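Local coordinates for uncharacterized HDOD domain protein (Geobacter sulfurreducens, PDB 3HC1) that is of unknown function but binds two iron(III) ions and is probably a metal-dependent phosphohydrolase of the HD superfamily, at residues 153-159 with 193-197; 30-36 with 98-103. All coordinates share one frame; numbering follows the deposited sequence.

Interaction 1 (153-159 with 193-197). With FE (Fe (III) ion), chain B; FE (Fe (III) ion), chain C.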
loop_
_atom_site.group_PDB
_atom_site.type_symbol
_atom_site.label_atom_id
_atom_site.label_comp_id
_atom_site.label_asym_id
_atom_site.label_seq_id
_atom_site.Cartn_x
_atom_site.Cartn_y
_atom_site.Cartn_z
ATOM N N ASP A 153 -1.765 -4.201 -2.617
ATOM C CA ASP A 153 -2.441 -5.456 -2.508
ATOM C C ASP A 153 -3.962 -5.362 -2.531
ATOM O O ASP A 153 -4.656 -6.285 -2.054
ATOM C CB ASP A 153 -1.964 -6.158 -1.230
ATOM C CG ASP A 153 -0.668 -6.939 -1.459
ATOM O OD1 ASP A 153 -0.333 -7.166 -2.646
ATOM O OD2 ASP A 153 0.011 -7.287 -0.469
ATOM N N VAL A 154 -4.500 -4.282 -3.109
ATOM C CA VAL A 154 -5.966 -4.139 -3.172
ATOM C C VAL A 154 -6.612 -5.338 -3.915
ATOM O O VAL A 154 -7.727 -5.722 -3.628
ATOM C CB VAL A 154 -6.369 -2.768 -3.785
ATOM C CG1 VAL A 154 -6.031 -2.715 -5.298
ATOM C CG2 VAL A 154 -7.778 -2.494 -3.561
ATOM N N GLY A 155 -5.873 -5.978 -4.817
ATOM C CA GLY A 155 -6.342 -7.207 -5.452
ATOM C C GLY A 155 -6.565 -8.404 -4.540
ATOM O O GLY A 155 -7.457 -9.207 -4.828
ATOM N N GLU A 156 -5.741 -8.546 -3.503
ATOM C CA GLU A 156 -5.903 -9.618 -2.487
ATOM C C GLU A 156 -7.107 -9.314 -1.639
ATOM O O GLU A 156 -7.803 -10.228 -1.212
ATOM C CB GLU A 156 -4.701 -9.760 -1.537
ATOM C CG GLU A 156 -3.422 -10.180 -2.120
ATOM C CD GLU A 156 -3.375 -11.661 -2.482
ATOM O OE1 GLU A 156 -4.277 -12.112 -3.191
ATOM O OE2 GLU A 156 -2.426 -12.348 -2.057
ATOM N N VAL A 157 -7.374 -8.031 -1.404
ATOM C CA VAL A 157 -8.558 -7.631 -0.709
ATOM C C VAL A 157 -9.761 -8.060 -1.509
ATOM O O VAL A 157 -10.692 -8.647 -0.984
ATOM C CB VAL A 157 -8.621 -6.101 -0.420
ATOM C CG1 VAL A 157 -9.994 -5.731 0.149
ATOM C CG2 VAL A 157 -7.541 -5.745 0.580
ATOM N N PHE A 158 -9.720 -7.813 -2.807
ATOM C CA PHE A 158 -10.808 -8.237 -3.663
ATOM C C PHE A 158 -11.024 -9.729 -3.667
ATOM O O PHE A 158 -12.149 -10.179 -3.535
ATOM C CB PHE A 158 -10.563 -7.780 -5.105
ATOM C CG PHE A 158 -11.590 -8.285 -6.048
ATOM C CD1 PHE A 158 -12.796 -7.629 -6.157
ATOM C CD2 PHE A 158 -11.385 -9.452 -6.773
ATOM C CE1 PHE A 158 -13.762 -8.104 -7.016
ATOM C CE2 PHE A 158 -12.357 -9.913 -7.618
ATOM C CZ PHE A 158 -13.537 -9.244 -7.726
ATOM N N ILE A 159 -9.960 -10.510 -3.889
ATOM C CA ILE A 159 -10.116 -11.941 -3.990
ATOM C C ILE A 159 -10.611 -12.504 -2.632
ATOM O O ILE A 159 -11.462 -13.409 -2.614
ATOM C CB ILE A 159 -8.816 -12.630 -4.404
ATOM C CG1 ILE A 159 -8.358 -12.127 -5.785
ATOM C CG2 ILE A 159 -8.925 -14.150 -4.406
ATOM C CD1 ILE A 159 -7.002 -12.654 -6.145
ATOM N N HIS A 193 -3.309 -11.421 -7.965
ATOM C CA HIS A 193 -3.803 -10.170 -7.386
ATOM C C HIS A 193 -3.155 -8.921 -8.003
ATOM O O HIS A 193 -3.737 -7.818 -7.880
ATOM C CB HIS A 193 -3.636 -10.124 -5.866
ATOM C CG HIS A 193 -2.212 -10.070 -5.420
ATOM N ND1 HIS A 193 -1.366 -11.164 -5.495
ATOM C CD2 HIS A 193 -1.466 -9.045 -4.958
ATOM C CE1 HIS A 193 -0.176 -10.814 -5.047
ATOM N NE2 HIS A 193 -0.217 -9.542 -4.691
ATOM N N CYS A 194 -1.971 -9.061 -8.605
ATOM C CA CYS A 194 -1.350 -7.983 -9.394
ATOM C C CYS A 194 -2.248 -7.571 -10.537
ATOM O O CYS A 194 -2.603 -6.417 -10.680
ATOM C CB CYS A 194 -0.005 -8.380 -9.933
ATOM S SG CYS A 194 1.225 -8.746 -8.658
ATOM N N GLU A 195 -2.683 -8.525 -11.332
ATOM C CA GLU A 195 -3.556 -8.229 -12.460
ATOM C C GLU A 195 -4.982 -7.879 -12.094
ATOM O O GLU A 195 -5.585 -6.952 -12.670
ATOM C CB GLU A 195 -3.533 -9.436 -13.401
ATOM C CG GLU A 195 -2.162 -9.643 -13.984
ATOM C CD GLU A 195 -1.277 -10.576 -13.167
ATOM O OE1 GLU A 195 -1.614 -10.981 -12.042
ATOM O OE2 GLU A 195 -0.229 -10.894 -13.684
ATOM N N VAL A 196 -5.535 -8.616 -11.121
ATOM C CA VAL A 196 -6.825 -8.279 -10.592
ATOM C C VAL A 196 -6.798 -6.898 -9.984
ATOM O O VAL A 196 -7.734 -6.145 -10.199
ATOM C CB VAL A 196 -7.322 -9.326 -9.529
ATOM C CG1 VAL A 196 -8.671 -8.946 -8.845
ATOM C CG2 VAL A 196 -7.507 -10.667 -10.245
ATOM N N GLY A 197 -5.758 -6.576 -9.208
ATOM C CA GLY A 197 -5.689 -5.244 -8.552
ATOM C C GLY A 197 -5.588 -4.150 -9.601
ATOM O O GLY A 197 -6.149 -3.041 -9.449
HETATM FE FE FE B . 1.288 -8.403 -3.382
HETATM FE FE FE C . 2.133 -7.207 -0.409
HETATM O O HOH W 1 -3.184 -6.066 -5.708
HETATM O O HOH W 2 2.609 -7.590 -2.301
#
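Asp153 and His193 meet at one iron(III) ion. Asp153 OD1 binds this iron at 2.2 Å, and His193 NE2 binds it at 2.3 Å. OD1 lies at the edge of the imidazole, near its plane. Asp153 OD1 is 3.1 Å from His193 NE2, but the two are fellow ligands and not hydrogen-bonded. The carboxylate and ring planes are 67° apart. The other oxygen, Asp153 OD2, binds the second iron at 2.1 Å, so the carboxylate bridges the pair. Water 2 also bridges the irons. His217, His218 and Glu249 complete the first site; His122, His152, Asp238 and Glu249 complete the second.

Glu156 lies over one face of the His193 ring. Glu156 CG makes a CH-pi contact, 3.8 Å from the centroid of the His193 ring. Its bent chain stacks the carboxylate against the ring, with the planes 16° apart. Cys194 SG lies over the opposite face, toward the rim. The imidazole swings between its own backbone N and carbonyl carbon (chi1 67°), which carries NE2 to the iron. Glu185 is its main polar partner outside the two segments.

The helices cross at nearly a right angle where glycines meet. Gly155 CA is 3.7 Å from Gly197 CA, and a side chain on Gly155 would clash. Water 1 takes a bond from Gly155 N (2.8 Å) and gives one to His193 O. Farther along, Phe158 CD2 touches Val196 CG1 at 3.5 Å.

Asp153, at the N-cap of helix 154-162, and His193, which opens helix 193-203, thus join two helices through one iron. The bridging water is probably polarised by both irons, consistent with a metal-dependent hydrolase.

Interaction 2 (30-36 with 98-103)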
loop_
_atom_site.group_PDB
_atom_site.type_symbol
_atom_site.label_atom_id
_atom_site.label_comp_id
_atom_site.label_asym_id
_atom_site.label_seq_id
_atom_site.Cartn_x
_atom_site.Cartn_y
_atom_site.Cartn_z
ATOM N N PRO A 30 -14.579 5.377 -1.629
ATOM C CA PRO A 30 -15.165 6.735 -1.489
ATOM C C PRO A 30 -14.687 7.744 -2.515
ATOM O O PRO A 30 -13.523 7.684 -2.968
ATOM C CB PRO A 30 -14.670 7.174 -0.108
ATOM C CG PRO A 30 -14.572 5.911 0.658
ATOM C CD PRO A 30 -14.235 4.812 -0.312
ATOM N N ASP A 31 -15.546 8.696 -2.868
ATOM C CA ASP A 31 -15.118 9.784 -3.758
ATOM C C ASP A 31 -13.919 10.537 -3.202
ATOM O O ASP A 31 -13.082 11.051 -3.978
ATOM C CB ASP A 31 -16.262 10.764 -4.059
ATOM C CG ASP A 31 -17.334 10.129 -4.897
ATOM O OD1 ASP A 31 -18.130 9.330 -4.339
ATOM O OD2 ASP A 31 -17.351 10.384 -6.120
ATOM N N ILE A 32 -13.827 10.610 -1.875
ATOM C CA ILE A 32 -12.723 11.370 -1.251
ATOM C C ILE A 32 -11.350 10.724 -1.549
ATOM O O ILE A 32 -10.331 11.416 -1.713
ATOM C CB ILE A 32 -12.955 11.631 0.277
ATOM C CG1 ILE A 32 -12.030 12.769 0.772
ATOM C CG2 ILE A 32 -12.823 10.377 1.083
ATOM C CD1 ILE A 32 -12.469 13.429 2.077
ATOM N N VAL A 33 -11.350 9.397 -1.626
ATOM C CA VAL A 33 -10.155 8.611 -1.947
ATOM C C VAL A 33 -9.747 8.880 -3.396
ATOM O O VAL A 33 -8.604 9.263 -3.653
ATOM C CB VAL A 33 -10.380 7.097 -1.586
ATOM C CG1 VAL A 33 -9.312 6.203 -2.174
ATOM C CG2 VAL A 33 -10.390 6.910 -0.113
ATOM N N LEU A 34 -10.689 8.795 -4.334
ATOM C CA LEU A 34 -10.413 9.170 -5.738
ATOM C C LEU A 34 -10.051 10.660 -5.875
ATOM O O LEU A 34 -9.119 11.018 -6.617
ATOM C CB LEU A 34 -11.599 8.768 -6.688
ATOM C CG LEU A 34 -11.481 9.030 -8.229
ATOM C CD1 LEU A 34 -10.612 7.985 -8.959
ATOM C CD2 LEU A 34 -12.857 9.123 -8.946
ATOM N N ARG A 35 -10.729 11.535 -5.137
ATOM C CA ARG A 35 -10.430 12.983 -5.216
ATOM C C ARG A 35 -8.998 13.248 -4.753
ATOM O O ARG A 35 -8.203 13.875 -5.467
ATOM C CB ARG A 35 -11.435 13.813 -4.391
ATOM C CG ARG A 35 -11.218 15.347 -4.469
ATOM N N ILE A 36 -8.663 12.720 -3.573
ATOM C CA ILE A 36 -7.311 12.870 -3.002
ATOM C C ILE A 36 -6.259 12.240 -3.908
ATOM O O ILE A 36 -5.285 12.887 -4.254
ATOM C CB ILE A 36 -7.205 12.310 -1.546
ATOM C CG1 ILE A 36 -7.908 13.264 -0.569
ATOM C CG2 ILE A 36 -5.735 12.214 -1.107
ATOM C CD1 ILE A 36 -8.068 12.698 0.810
ATOM N N ILE A 98 -6.424 11.547 5.887
ATOM C CA ILE A 98 -7.807 11.386 5.367
ATOM C C ILE A 98 -7.908 10.142 4.443
ATOM O O ILE A 98 -8.820 9.298 4.580
ATOM C CB ILE A 98 -8.309 12.671 4.633
ATOM C CG1 ILE A 98 -8.476 13.833 5.638
ATOM C CG2 ILE A 98 -9.647 12.405 3.977
ATOM C CD1 ILE A 98 -8.900 15.150 5.021
ATOM N N PHE A 99 -6.958 10.049 3.523
ATOM C CA PHE A 99 -6.895 8.917 2.634
ATOM C C PHE A 99 -6.915 7.594 3.419
ATOM O O PHE A 99 -7.687 6.698 3.113
ATOM C CB PHE A 99 -5.639 8.998 1.768
ATOM C CG PHE A 99 -5.518 7.878 0.801
ATOM C CD1 PHE A 99 -6.130 7.960 -0.438
ATOM C CD2 PHE A 99 -4.801 6.745 1.126
ATOM C CE1 PHE A 99 -6.026 6.916 -1.336
ATOM C CE2 PHE A 99 -4.700 5.690 0.217
ATOM C CZ PHE A 99 -5.313 5.797 -1.002
ATOM N N THR A 100 -6.082 7.529 4.451
ATOM C CA THR A 100 -5.930 6.343 5.306
ATOM C C THR A 100 -7.213 6.017 6.055
ATOM O O THR A 100 -7.627 4.860 6.134
ATOM C CB THR A 100 -4.735 6.570 6.286
ATOM O OG1 THR A 100 -3.552 6.781 5.493
ATOM C CG2 THR A 100 -4.523 5.398 7.229
ATOM N N CYS A 101 -7.843 7.054 6.614
ATOM C CA CYS A 101 -9.026 6.855 7.433
ATOM C C CYS A 101 -10.233 6.532 6.634
ATOM O O CYS A 101 -11.123 5.920 7.168
ATOM C CB CYS A 101 -9.305 8.065 8.321
ATOM S SG CYS A 101 -7.982 8.249 9.518
ATOM N N ALA A 102 -10.232 6.892 5.353
ATOM C CA ALA A 102 -11.340 6.554 4.450
ATOM C C ALA A 102 -11.112 5.191 3.803
ATOM O O ALA A 102 -12.042 4.436 3.656
ATOM C CB ALA A 102 -11.533 7.631 3.344
ATOM N N ILE A 103 -9.881 4.887 3.414
ATOM C CA ILE A 103 -9.613 3.636 2.713
ATOM C C ILE A 103 -9.803 2.416 3.682
ATOM O O ILE A 103 -10.001 1.295 3.237
ATOM C CB ILE A 103 -8.247 3.666 2.048
ATOM C CG1 ILE A 103 -8.147 2.624 0.910
ATOM C CG2 ILE A 103 -7.120 3.498 3.040
ATOM C CD1 ILE A 103 -8.802 3.082 -0.350
#
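Phe99 O takes the backbone N-H of Ile103 at 2.9 Å and, weakly, that of Ala102. All three residues touch helix 31-39, and no hydrogen bond crosses the contact, which rests on apolar side chains. Val33 lies at its centre. Val33 CG1 stands anti to the backbone N (chi1 167°) and is 3.5 Å from Phe99 CE1, approaching the ring obliquely. Val33 CG1 is also 3.7 Å from Ile103 CD1. Val33 CG2 lies 3.7 Å from Ala102 CB. An alanine in place of Val33 removes both methyls and would probably leave a gap between Phe99, Ala102 and Ile103, so that the Phe99 ring sits less firmly on this side.

Next to this, Ile98 CG2 is touched by two isoleucines. Ile32 CD1 and Ile36 CD1 each lie 3.6 Å from Ile98 CG2, both chains crossing Ile98 at about a right angle. Ile32 CG2 also touches Ala102 CB, from a different direction than Val33 CG2. Pro30 borders the contact near Ala102.

Val50 and Leu54 of helix 47-54 touch Ile98, and Leu150 of helix 142-150 touches Phe99 and Ile103. The axes of 31-36 and 98-103 come within 9.3 Å, at 147° between their directions. The pair is part of the helix-on-helix core of this all-helical HDOD domain.

Both contacts are helix pairs of the HDOD domain, but they share no helix. Interaction 1 is fully buried, whereas interaction 2 is buried but reaches partly exposed residues at Pro30 and Ile32. Interaction 1 joins helices 154-162 and 193-203 at a steep crossing, close enough for glycines to touch. Interaction 2 joins helices 31-39 and 82-108, whose contacting segments run roughly antiparallel and stand farther apart, with apolar side chains between them. Interaction 1 carries metal ligands and a bridging water at the di-iron site. Interaction 2 meets through hydrocarbon groups. Their centres lie about 18 Å apart. Helix 82-108, which carries 98-103, also reaches helix 154-162, where its Leu106 touches Val154.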